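Local coordinates for fatty acid-binding protein homolog 8 (Caenorhabditis elegans, PDB 6C1Z), which binds unsaturated fatty acids such as oleic acid as a lysosomal lipid chaperone and carries them into the nucleus, where it activates genes that promote longevity, at residues K6-R11 and V88-G93; R34-L39 and S59-N64; E45-L48 and W53-N56; H98-K101 and H107-V110; T112-L115 and L120-T123. All blocks are in the same frame, centred on the assembly; numbering follows the deposited sequence.

Contact 1: K6-R11 and V88-G93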
# COMPACT_ATOMS: atom_id res chain seq x y z
N LYS A 6 10.71 -13.12 -2.46
CA LYS A 6 10.42 -13.96 -1.30
C LYS A 6 10.77 -13.30 0.03
O LYS A 6 10.18 -13.65 1.06
CB LYS A 6 11.12 -15.31 -1.43
CG LYS A 6 12.64 -15.23 -1.36
CD LYS A 6 13.29 -16.60 -1.27
CE LYS A 6 14.80 -16.48 -1.10
NZ LYS A 6 15.45 -17.77 -0.73
N GLU A 7 11.72 -12.35 0.05
CA GLU A 7 12.11 -11.69 1.29
C GLU A 7 11.00 -10.82 1.86
O GLU A 7 11.07 -10.44 3.03
CB GLU A 7 13.38 -10.86 1.05
CG GLU A 7 14.57 -11.69 0.59
CD GLU A 7 15.79 -10.85 0.26
OE1 GLU A 7 16.23 -10.05 1.11
OE2 GLU A 7 16.29 -10.99 -0.87
N PHE A 8 9.99 -10.50 1.05
CA PHE A 8 8.89 -9.69 1.54
C PHE A 8 7.86 -10.52 2.29
O PHE A 8 7.01 -9.93 2.99
CB PHE A 8 8.19 -9.02 0.35
CG PHE A 8 8.97 -7.90 -0.29
CD1 PHE A 8 10.00 -8.17 -1.20
CD2 PHE A 8 8.70 -6.60 0.02
CE1 PHE A 8 10.70 -7.14 -1.80
CE2 PHE A 8 9.39 -5.55 -0.59
CZ PHE A 8 10.42 -5.84 -1.49
N ILE A 9 7.87 -11.83 2.12
CA ILE A 9 6.80 -12.66 2.66
C ILE A 9 6.89 -12.70 4.18
O ILE A 9 7.95 -12.95 4.76
CB ILE A 9 6.87 -14.07 2.05
CG1 ILE A 9 6.46 -13.99 0.59
CG2 ILE A 9 5.98 -15.05 2.83
CD1 ILE A 9 6.74 -15.21 -0.20
N GLY A 10 5.77 -12.42 4.84
CA GLY A 10 5.68 -12.50 6.28
C GLY A 10 4.71 -11.46 6.80
O GLY A 10 3.92 -10.92 6.05
N ARG A 11 4.81 -11.18 8.09
CA ARG A 11 3.94 -10.26 8.79
C ARG A 11 4.77 -9.12 9.35
O ARG A 11 5.84 -9.35 9.92
CB ARG A 11 3.16 -11.00 9.90
CG ARG A 11 1.98 -11.85 9.37
CD ARG A 11 1.41 -12.86 10.36
NE ARG A 11 0.78 -12.21 11.51
CZ ARG A 11 -0.48 -11.78 11.55
NH1 ARG A 11 -1.27 -11.92 10.49
NH2 ARG A 11 -0.94 -11.20 12.65
N VAL A 88 0.60 -3.67 -10.60
CA VAL A 88 1.74 -3.86 -9.70
C VAL A 88 2.86 -4.53 -10.47
O VAL A 88 2.63 -5.53 -11.16
CB VAL A 88 1.38 -4.70 -8.46
CG1 VAL A 88 2.53 -4.65 -7.44
CG2 VAL A 88 0.06 -4.21 -7.82
N THR A 89 4.06 -3.97 -10.39
CA THR A 89 5.25 -4.56 -10.97
C THR A 89 6.30 -4.76 -9.88
O THR A 89 6.16 -4.28 -8.76
CB THR A 89 5.79 -3.65 -12.08
OG1 THR A 89 5.94 -2.34 -11.52
CG2 THR A 89 4.83 -3.62 -13.28
N PHE A 90 7.30 -5.57 -10.21
CA PHE A 90 8.43 -5.79 -9.32
C PHE A 90 9.67 -5.37 -10.10
O PHE A 90 10.03 -6.01 -11.10
CB PHE A 90 8.54 -7.23 -8.83
CG PHE A 90 9.55 -7.41 -7.73
CD1 PHE A 90 9.22 -7.04 -6.45
CD2 PHE A 90 10.82 -7.91 -7.98
CE1 PHE A 90 10.16 -7.17 -5.44
CE2 PHE A 90 11.72 -8.06 -6.95
CZ PHE A 90 11.40 -7.69 -5.71
N GLU A 91 10.29 -4.27 -9.67
CA GLU A 91 11.32 -3.58 -10.42
C GLU A 91 12.45 -3.25 -9.46
O GLU A 91 12.22 -2.57 -8.46
CB GLU A 91 10.77 -2.26 -10.97
CG GLU A 91 9.58 -2.39 -11.93
CD GLU A 91 9.11 -1.04 -12.47
OE1 GLU A 91 9.95 -0.12 -12.62
OE2 GLU A 91 7.89 -0.91 -12.76
N ASN A 92 13.67 -3.67 -9.79
CA ASN A 92 14.83 -3.30 -9.00
C ASN A 92 14.60 -3.56 -7.51
O ASN A 92 14.96 -2.76 -6.65
CB ASN A 92 15.22 -1.84 -9.26
CG ASN A 92 15.59 -1.61 -10.71
OD1 ASN A 92 16.41 -2.34 -11.27
ND2 ASN A 92 14.98 -0.60 -11.34
N GLY A 93 14.02 -4.72 -7.21
CA GLY A 93 13.87 -5.16 -5.84
C GLY A 93 12.67 -4.61 -5.11
O GLY A 93 12.57 -4.82 -3.89
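Phe8 and Phe90 belong to the aromatic cluster that closes the end of the fatty acid-binding barrel away from its two helices. Phe8 lies on the N-terminal segment just before the first strand, and Phe90 lies near the end of strand 83-91. The two rings pair obliquely. Their planes stand 86° apart and their centroids 5.9 Å. The touch is made by one ring corner from each side, with Phe8 CE1 3.7 Å from Phe90 CE1. Phe8 CE1 arrives at the edge of the Phe90 ring, in its plane. Phe90 is brought there by a CG anti to its own backbone N (chi1 -169°), which sends the ring across to the N-terminal segment.

The second touch is polar on one side only. Gly93 O faces the edge of the Phe8 ring in its plane, 3.4 Å from Phe8 CZ. The slightly positive C-H edge probably suits this carbonyl. Gly93 has a positive phi of 84°, where a CB would collide with the carbonyl O of Asn92. Glycine therefore fits the tight turn after Glu91.

Phe95 of strand 94-101 meets both Phe8 and Phe90 edge-to-face. Val3 and Met5 of the N-terminal segment add to the packing. Phe8 also rests on Thr113 and Leu115 of strand 109-116, while its carbonyl O accepts a bond from Trp12 NE1 on strand 10-18.

Contact 2: R34-L39 and S59-N64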
# COMPACT_ATOMS: atom_id res chain seq x y z
N ARG A 34 -10.01 9.82 7.69
CA ARG A 34 -8.56 9.91 7.59
C ARG A 34 -7.92 10.03 8.97
O ARG A 34 -6.82 9.50 9.18
CB ARG A 34 -8.13 11.03 6.64
CG ARG A 34 -8.41 12.47 7.07
CD ARG A 34 -7.93 13.43 6.00
NE ARG A 34 -8.08 14.84 6.36
CZ ARG A 34 -9.05 15.64 5.92
NH1 ARG A 34 -9.97 15.20 5.08
NH2 ARG A 34 -9.10 16.91 6.32
N LYS A 35 -8.57 10.73 9.90
CA LYS A 35 -8.09 10.78 11.28
C LYS A 35 -8.06 9.38 11.90
O LYS A 35 -7.04 8.96 12.46
CB LYS A 35 -9.00 11.71 12.09
CG LYS A 35 -8.77 11.72 13.60
CD LYS A 35 -7.56 12.54 14.00
CE LYS A 35 -7.54 12.79 15.50
NZ LYS A 35 -8.69 13.64 15.95
N ALA A 36 -9.17 8.64 11.79
CA ALA A 36 -9.23 7.30 12.37
C ALA A 36 -8.22 6.37 11.71
O ALA A 36 -7.54 5.59 12.39
CB ALA A 36 -10.63 6.73 12.18
N ALA A 37 -8.10 6.43 10.38
CA ALA A 37 -7.20 5.53 9.69
C ALA A 37 -5.75 5.80 10.08
O ALA A 37 -4.95 4.86 10.16
CB ALA A 37 -7.36 5.67 8.18
N SER A 38 -5.41 7.07 10.32
CA SER A 38 -4.03 7.42 10.63
C SER A 38 -3.66 7.12 12.08
O SER A 38 -2.47 7.05 12.40
CB SER A 38 -3.76 8.89 10.30
OG SER A 38 -4.48 9.76 11.16
N LEU A 39 -4.65 6.93 12.96
CA LEU A 39 -4.34 6.61 14.34
C LEU A 39 -3.94 5.15 14.54
O LEU A 39 -3.28 4.84 15.54
CB LEU A 39 -5.53 6.94 15.24
CG LEU A 39 -5.66 8.41 15.62
CD1 LEU A 39 -6.99 8.63 16.30
CD2 LEU A 39 -4.52 8.83 16.54
N SER A 59 -6.28 -3.90 10.75
CA SER A 59 -6.29 -2.91 11.82
C SER A 59 -7.66 -2.86 12.46
O SER A 59 -8.63 -3.42 11.95
CB SER A 59 -5.94 -1.51 11.29
OG SER A 59 -7.05 -0.91 10.63
N THR A 60 -7.73 -2.16 13.60
CA THR A 60 -9.00 -2.00 14.30
C THR A 60 -10.02 -1.24 13.47
O THR A 60 -11.23 -1.45 13.63
CB THR A 60 -8.78 -1.30 15.65
OG1 THR A 60 -8.04 -0.08 15.47
CG2 THR A 60 -8.04 -2.20 16.62
N PHE A 61 -9.56 -0.36 12.58
CA PHE A 61 -10.47 0.48 11.81
C PHE A 61 -10.96 -0.19 10.53
O PHE A 61 -12.13 -0.03 10.15
CB PHE A 61 -9.78 1.80 11.47
CG PHE A 61 -10.64 2.76 10.70
CD1 PHE A 61 -11.78 3.28 11.26
CD2 PHE A 61 -10.31 3.13 9.41
CE1 PHE A 61 -12.59 4.17 10.56
CE2 PHE A 61 -11.10 4.02 8.70
CZ PHE A 61 -12.24 4.53 9.27
N LYS A 62 -10.10 -0.92 9.82
CA LYS A 62 -10.53 -1.60 8.62
C LYS A 62 -9.48 -2.63 8.24
O LYS A 62 -8.28 -2.38 8.40
CB LYS A 62 -10.72 -0.62 7.45
CG LYS A 62 -11.38 -1.27 6.23
CD LYS A 62 -11.56 -0.29 5.09
CE LYS A 62 -12.25 -0.94 3.90
NZ LYS A 62 -11.43 -2.04 3.32
N ASN A 63 -9.94 -3.78 7.74
CA ASN A 63 -9.06 -4.75 7.09
C ASN A 63 -9.12 -4.52 5.59
O ASN A 63 -10.21 -4.34 5.03
CB ASN A 63 -9.48 -6.18 7.41
CG ASN A 63 -9.38 -6.52 8.88
OD1 ASN A 63 -8.69 -5.86 9.65
ND2 ASN A 63 -10.07 -7.58 9.28
N ASN A 64 -7.96 -4.50 4.94
CA ASN A 64 -7.85 -4.21 3.52
C ASN A 64 -7.04 -5.33 2.89
O ASN A 64 -5.84 -5.45 3.15
CB ASN A 64 -7.13 -2.89 3.28
CG ASN A 64 -7.69 -1.76 4.10
OD1 ASN A 64 -8.90 -1.67 4.29
ND2 ASN A 64 -6.82 -0.90 4.59
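Phe61 reaches from the turn after strand 52-58 to Ala36 and Ala37 on helix 31-39. Its CB points toward the helix. CG then lies anti to the backbone N (chi1 -179°), which extends the ring away from its own turn. The CD2-CE2 half of the ring meets Ala37: Phe61 CD2 is 3.9 Å from Ala37 CA, and Phe61 CE2 comes 4.1 Å from Ala37 CB. The CD1-CE1 half meets Ala36, where Phe61 CD1 is 3.8 Å and Phe61 CE1 3.6 Å from Ala36 CB. At the tip, Phe61 CZ lies 4.0 Å from Ala36 CB. This methyl thus sits over the ring face, shifted toward the rim, in a CH-pi contact: Ala36 CB is 22° off the normal of the Phe61 ring. Ala37 N lies over that same face.

This is the portal region of the fatty acid-binding protein fold, where the second helix of the lid meets a turn between strands. In relatives this region is the probable entry for fatty acids. Arg34 and Lys35, on the same helix, belong to a nuclear localization signal inferred by similarity. Arg34 CB points away from the turn, and its NH1 bonds to Val29 O.

The turn that carries Phe61 is tied from within. Ser59 OG donates to Lys62 O at 2.9 Å, and Ser59 N donates to Asn63 OD1. Lys62 NZ folds back to Asn64 OD1 at 2.7 Å and also bonds to Asn63 O, from above that carbonyl's plane. Thr40, just past the helix, touches the Phe61 side chain as well.

Contact 3: E45-L48 and W53-N56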
# COMPACT_ATOMS: atom_id res chain seq x y z
N GLU A 45 0.39 -8.21 6.14
CA GLU A 45 0.75 -9.59 5.86
C GLU A 45 0.92 -9.71 4.36
O GLU A 45 0.02 -9.35 3.59
CB GLU A 45 -0.37 -10.51 6.33
CG GLU A 45 -0.31 -11.94 5.85
CD GLU A 45 -1.52 -12.72 6.31
OE1 GLU A 45 -2.62 -12.55 5.73
OE2 GLU A 45 -1.36 -13.47 7.28
N ILE A 46 2.07 -10.24 3.95
CA ILE A 46 2.39 -10.47 2.55
C ILE A 46 2.55 -11.97 2.39
O ILE A 46 3.36 -12.60 3.09
CB ILE A 46 3.66 -9.73 2.12
CG1 ILE A 46 3.43 -8.23 2.15
CG2 ILE A 46 4.11 -10.18 0.72
CD1 ILE A 46 4.72 -7.41 1.96
N LYS A 47 1.79 -12.56 1.47
CA LYS A 47 1.89 -13.98 1.19
C LYS A 47 1.75 -14.19 -0.31
O LYS A 47 1.27 -13.31 -1.03
CB LYS A 47 0.87 -14.80 2.01
CG LYS A 47 -0.58 -14.39 1.84
CD LYS A 47 -1.48 -14.87 3.02
CE LYS A 47 -1.32 -16.35 3.30
NZ LYS A 47 -2.28 -16.82 4.36
N LEU A 48 2.22 -15.33 -0.77
CA LEU A 48 2.16 -15.72 -2.18
C LEU A 48 1.46 -17.07 -2.27
O LEU A 48 1.94 -18.06 -1.70
CB LEU A 48 3.57 -15.80 -2.76
CG LEU A 48 3.68 -16.30 -4.20
CD1 LEU A 48 2.86 -15.43 -5.15
CD2 LEU A 48 5.14 -16.35 -4.63
N TRP A 53 -0.19 -12.85 -5.48
CA TRP A 53 0.26 -12.17 -4.28
C TRP A 53 -0.94 -11.69 -3.46
O TRP A 53 -1.96 -11.28 -4.00
CB TRP A 53 1.14 -10.96 -4.64
CG TRP A 53 2.51 -11.40 -5.11
CD1 TRP A 53 2.88 -11.61 -6.40
CD2 TRP A 53 3.63 -11.72 -4.29
NE1 TRP A 53 4.18 -12.04 -6.43
CE2 TRP A 53 4.67 -12.11 -5.16
CE3 TRP A 53 3.85 -11.72 -2.91
CZ2 TRP A 53 5.92 -12.51 -4.68
CZ3 TRP A 53 5.09 -12.11 -2.44
CH2 TRP A 53 6.11 -12.50 -3.33
N HIS A 54 -0.75 -11.64 -2.15
CA HIS A 54 -1.74 -11.08 -1.23
C HIS A 54 -1.02 -10.10 -0.32
O HIS A 54 -0.06 -10.48 0.36
CB HIS A 54 -2.41 -12.19 -0.44
CG HIS A 54 -3.20 -13.12 -1.31
ND1 HIS A 54 -4.54 -12.92 -1.56
CD2 HIS A 54 -2.86 -14.24 -1.98
CE1 HIS A 54 -4.99 -13.88 -2.35
NE2 HIS A 54 -3.98 -14.69 -2.63
N PHE A 55 -1.44 -8.84 -0.34
CA PHE A 55 -0.97 -7.81 0.59
C PHE A 55 -2.19 -7.46 1.41
O PHE A 55 -3.08 -6.74 0.94
CB PHE A 55 -0.46 -6.57 -0.15
CG PHE A 55 0.97 -6.65 -0.65
CD1 PHE A 55 1.43 -7.73 -1.39
CD2 PHE A 55 1.85 -5.62 -0.38
CE1 PHE A 55 2.76 -7.77 -1.86
CE2 PHE A 55 3.18 -5.67 -0.84
CZ PHE A 55 3.61 -6.74 -1.58
N ASN A 56 -2.26 -7.99 2.61
CA ASN A 56 -3.42 -7.82 3.46
C ASN A 56 -3.03 -6.95 4.64
O ASN A 56 -2.11 -7.28 5.39
CB ASN A 56 -3.91 -9.18 3.94
CG ASN A 56 -4.36 -10.06 2.81
OD1 ASN A 56 -4.76 -9.58 1.75
ND2 ASN A 56 -4.33 -11.37 3.03
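Ile46 and Phe55 face each other in a non-hydrogen-bonded pair of the antiparallel hairpin formed by strands 43-49 and 52-58. They belong to the tightly packed side, together with Trp53 and with Leu48, which lies at its exposed margin. Ile46 CG1 sits over the centre of the Phe55 ring, 3.8 Å from its centroid and only 4° off the normal. Its CD1 continues over the same ring, with Ile46 CD1 3.6 Å from Phe55 CE2. Leu48 does the same to Trp53: Leu48 CD1 stands 3.7 Å from the centroid of the five-membered ring of Trp53. Trp53 has its CG beside the backbone N (chi1 -74°), and the indole leans across to the partner strand. There its edge meets Ile46 CG2, 3.8 Å from Trp53 CZ3. With an alanine in place of Trp53, Leu48 CD1 would probably lose the ring it rests on, and a gap would open beside Ile46 CG2.

The other side, with Glu45, Lys47, His54 and Asn56, is looser, and Lys47 is its solvent-exposed part. Lys47 CG is 3.7 Å from His54 CB, and beyond CG the chain bends off from the partner strand. The Glu45 and Asn56 side chains run alongside each other, their carboxylate and amide planes 63° apart. The backbones are firmly joined beneath. Glu45 and Asn56 exchange two nearly straight bonds, the one from Glu45 N to Asn56 O measuring 2.8 Å. Lys47 and His54 form the next hydrogen-bonded pair.

The Trp53 and Phe55 rings both meet Phe95 edge-to-face and also touch Phe68 of strand 64-68. Strand 10-18 borders the hairpin on its other flank through backbone bonds between Gly10 and Ile46.

Contact 4: H98-K101 and H107-V110. With SO4 (sulfate ion), chain B.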
# COMPACT_ATOMS: atom_id res chain seq x y z
N HIS A 98 0.86 1.16 -9.45
CA HIS A 98 0.22 2.33 -10.04
C HIS A 98 -1.28 2.16 -9.90
O HIS A 98 -1.88 1.31 -10.56
CB HIS A 98 0.64 2.50 -11.49
CG HIS A 98 2.01 3.06 -11.64
ND1 HIS A 98 3.15 2.29 -11.54
CD2 HIS A 98 2.44 4.34 -11.78
CE1 HIS A 98 4.22 3.06 -11.69
NE2 HIS A 98 3.81 4.31 -11.82
N GLN A 99 -1.87 2.95 -9.01
CA GLN A 99 -3.31 2.91 -8.76
C GLN A 99 -3.89 4.09 -9.53
O GLN A 99 -3.85 5.22 -9.06
CB GLN A 99 -3.55 3.01 -7.25
CG GLN A 99 -5.05 2.91 -6.91
CD GLN A 99 -5.32 3.11 -5.44
OE1 GLN A 99 -5.41 4.24 -4.95
NE2 GLN A 99 -5.45 2.01 -4.71
N ASP A 100 -4.43 3.80 -10.71
CA ASP A 100 -4.90 4.84 -11.63
C ASP A 100 -6.39 5.13 -11.43
O ASP A 100 -7.23 4.22 -11.41
CB ASP A 100 -4.67 4.44 -13.09
CG ASP A 100 -3.20 4.40 -13.48
OD1 ASP A 100 -2.36 5.00 -12.79
OD2 ASP A 100 -2.90 3.76 -14.51
N LYS A 101 -6.71 6.41 -11.29
CA LYS A 101 -8.11 6.79 -11.16
C LYS A 101 -8.90 6.41 -12.40
O LYS A 101 -8.36 6.28 -13.51
CB LYS A 101 -8.25 8.29 -10.88
CG LYS A 101 -7.86 9.21 -12.02
CD LYS A 101 -8.08 10.66 -11.60
CE LYS A 101 -7.71 11.63 -12.70
NZ LYS A 101 -7.92 13.03 -12.25
N HIS A 107 -8.25 10.67 -7.62
CA HIS A 107 -6.83 10.94 -7.61
C HIS A 107 -6.10 9.62 -7.79
O HIS A 107 -6.48 8.61 -7.19
CB HIS A 107 -6.37 11.56 -6.29
CG HIS A 107 -7.03 12.86 -5.98
ND1 HIS A 107 -6.44 14.07 -6.26
CD2 HIS A 107 -8.24 13.14 -5.45
CE1 HIS A 107 -7.25 15.05 -5.91
NE2 HIS A 107 -8.35 14.51 -5.41
N SER A 108 -5.02 9.63 -8.56
CA SER A 108 -4.21 8.46 -8.75
C SER A 108 -3.09 8.46 -7.72
O SER A 108 -2.70 9.52 -7.20
CB SER A 108 -3.62 8.45 -10.16
OG SER A 108 -4.64 8.38 -11.13
N SER A 109 -2.54 7.28 -7.45
CA SER A 109 -1.47 7.12 -6.49
C SER A 109 -0.43 6.15 -7.01
O SER A 109 -0.70 5.31 -7.87
CB SER A 109 -1.96 6.55 -5.15
OG SER A 109 -2.80 7.46 -4.46
N VAL A 110 0.79 6.27 -6.47
CA VAL A 110 1.85 5.29 -6.69
C VAL A 110 2.31 4.80 -5.33
O VAL A 110 2.67 5.61 -4.47
CB VAL A 110 3.05 5.86 -7.47
CG1 VAL A 110 4.12 4.79 -7.65
CG2 VAL A 110 2.59 6.36 -8.80
S SO4 B . -4.16 12.70 -10.55
O1 SO4 B . -4.37 11.60 -11.49
O2 SO4 B . -3.18 13.64 -11.08
O3 SO4 B . -5.43 13.38 -10.30
O4 SO4 B . -3.71 12.14 -9.27
O HOH W 1 -5.29 6.90 -5.38
O HOH W 2 -0.77 5.78 -10.69
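Ser108 and Lys101 meet near the turn of the beta hairpin made by strands 94-101 and 109-116, where a sulfate ion, probably from the crystallisation liquor, is bound. Lys101 N donates to Ser108 OG at 2.9 Å, and the bond is almost straight at 177°. The serine hydroxyl thus takes the place a backbone carbonyl would have in a regular sheet. Ser108 N turns to the sulfate and bonds to its O4 at 2.9 Å. Ser108 OG adds a weak bond to O1. The extended Lys101 chain passes Ser108 OG with its CG and brings NZ to sulfate O3 at 3.2 Å. NZ also holds Glu104 O in the turn. The sulfate is gripped from both arms, and its charge is probably eased by the lysine.

Deeper in the hairpin, Gln99 and Ser109 form a hydrogen-bonded pair, with Gln99 N to Ser109 O at 2.9 Å. A water is held at three points, by two side chains and a backbone carbonyl. It donates to Gln99 OE1 at 2.7 Å and to His107 O, and it accepts from Ser109 OG. A second water donates to Asp100 OD1 and Ser109 O. On the opposite face of the sheet, Val110 CG1 lies over one face of the His98 ring, toward its rim, and Val110 CG2 is 3.6 Å from His98 CD2.

Gln99 NE2 bonds to Glu76 on strand 74-77, and Ser109 OG to Tyr23 OH on helix 20-27. Strand 83-91 flanks the hairpin beside His98, and strand 119-126 flanks it beside Val110.

Contact 5: T112-L115 and L120-T123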
# COMPACT_ATOMS: atom_id res chain seq x y z
N THR A 112 5.05 2.30 -3.34
CA THR A 112 6.31 1.60 -3.49
C THR A 112 6.61 0.88 -2.19
O THR A 112 6.52 1.50 -1.13
CB THR A 112 7.43 2.58 -3.82
OG1 THR A 112 7.05 3.36 -4.96
CG2 THR A 112 8.72 1.83 -4.13
N THR A 113 6.94 -0.41 -2.28
CA THR A 113 7.24 -1.22 -1.11
C THR A 113 8.61 -1.84 -1.32
O THR A 113 8.87 -2.47 -2.35
CB THR A 113 6.19 -2.31 -0.90
OG1 THR A 113 4.90 -1.70 -0.78
CG2 THR A 113 6.43 -3.09 0.35
N TRP A 114 9.49 -1.66 -0.34
CA TRP A 114 10.86 -2.14 -0.49
C TRP A 114 11.41 -2.51 0.88
O TRP A 114 10.84 -2.19 1.91
CB TRP A 114 11.74 -1.16 -1.29
CG TRP A 114 12.23 0.05 -0.55
CD1 TRP A 114 13.49 0.24 -0.02
CD2 TRP A 114 11.51 1.27 -0.28
NE1 TRP A 114 13.56 1.46 0.57
CE2 TRP A 114 12.39 2.14 0.39
CE3 TRP A 114 10.20 1.71 -0.57
CZ2 TRP A 114 12.01 3.40 0.82
CZ3 TRP A 114 9.83 2.97 -0.16
CH2 TRP A 114 10.74 3.82 0.53
N LEU A 115 12.53 -3.22 0.86
CA LEU A 115 13.19 -3.68 2.08
C LEU A 115 14.52 -2.97 2.28
O LEU A 115 15.28 -2.76 1.33
CB LEU A 115 13.43 -5.18 2.04
CG LEU A 115 12.22 -6.09 1.86
CD1 LEU A 115 12.62 -7.55 1.87
CD2 LEU A 115 11.20 -5.83 2.95
N LEU A 120 10.73 -3.14 6.42
CA LEU A 120 9.93 -2.93 5.23
C LEU A 120 9.45 -1.48 5.19
O LEU A 120 8.92 -0.97 6.19
CB LEU A 120 8.77 -3.91 5.16
CG LEU A 120 7.85 -3.80 3.95
CD1 LEU A 120 7.27 -5.18 3.61
CD2 LEU A 120 6.73 -2.82 4.22
N LEU A 121 9.68 -0.82 4.06
CA LEU A 121 9.36 0.59 3.88
C LEU A 121 8.31 0.72 2.79
O LEU A 121 8.29 -0.08 1.85
CB LEU A 121 10.61 1.44 3.54
CG LEU A 121 11.48 1.87 4.73
CD1 LEU A 121 12.13 0.67 5.39
CD2 LEU A 121 12.54 2.86 4.28
N GLN A 122 7.43 1.68 2.96
CA GLN A 122 6.49 2.02 1.91
C GLN A 122 6.45 3.52 1.69
O GLN A 122 6.63 4.30 2.63
CB GLN A 122 5.08 1.55 2.21
CG GLN A 122 4.95 0.06 2.36
CD GLN A 122 3.51 -0.36 2.43
OE1 GLN A 122 2.77 0.03 3.34
NE2 GLN A 122 3.12 -1.21 1.50
N THR A 123 6.19 3.92 0.45
CA THR A 123 5.75 5.28 0.18
C THR A 123 4.41 5.22 -0.53
O THR A 123 4.20 4.36 -1.39
CB THR A 123 6.76 6.09 -0.65
OG1 THR A 123 7.12 5.37 -1.84
CG2 THR A 123 8.02 6.38 0.16
O HOH W 3 5.50 5.60 -4.06
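Trp114 O accepts the N-H of Leu121, with Leu121 N 2.8 Å away, in an almost perfectly straight bond of 179°. It belongs to the hairpin of strands 109-116 and 119-126, part of the antiparallel fatty acid-binding barrel. Thr112 and Thr123 form the other hydrogen-bonded pair.

Trp114 has its CG between the backbone N and the carbonyl carbon (chi1 77°), which lays the indole across the neighbouring strand. Leu121 CB sits over one face, toward the rim, 3.6 Å from the centroid of the six-membered ring. Leu121 CD2 reaches the rim at Trp114 CZ2, 3.5 Å away. Thr123 CG2 meets the ring edge in plane. Trp114 NE1 bonds to Glu116, and Lys94 makes a cation-pi contact with the ring. A serine in place of Trp114 would probably leave Leu121 uncovered and Glu116 without its indole partner.

On the opposite face of the sheet, with Thr113 and Gln122, Leu115 CD2 packs on Leu120 CB. Buried there, Gln122 NE2 donates to Thr113 OG1 at 2.9 Å, with the hydroxyl in the amide plane, while Gln122 OE1 bonds to Tyr124 OH. At the Thr112 end, one water joins Thr112 OG1 at 2.9 Å to Thr123 OG1 at 2.8 Å.

How the contacts relate
Contacts 1, 3, 4 and 5 all reach the one antiparallel sheet that closes into the barrel; contact 2 ties helix 31-39 to a turn. Contacts 2 and 3 fall within the span of chain between the two segments of contact 1. Contacts 4 and 5 follow in series and share strand 109-116. Contacts 1, 3 and 5 touch one another, with centres about 9 to 14 Å apart, and build the closed end. Contact 2 lies about 24 Å from contact 1, centre to centre, on the opposite side of the molecule's centre. The barrel thus has a packed aromatic end and, far from it, the probable lipid portal.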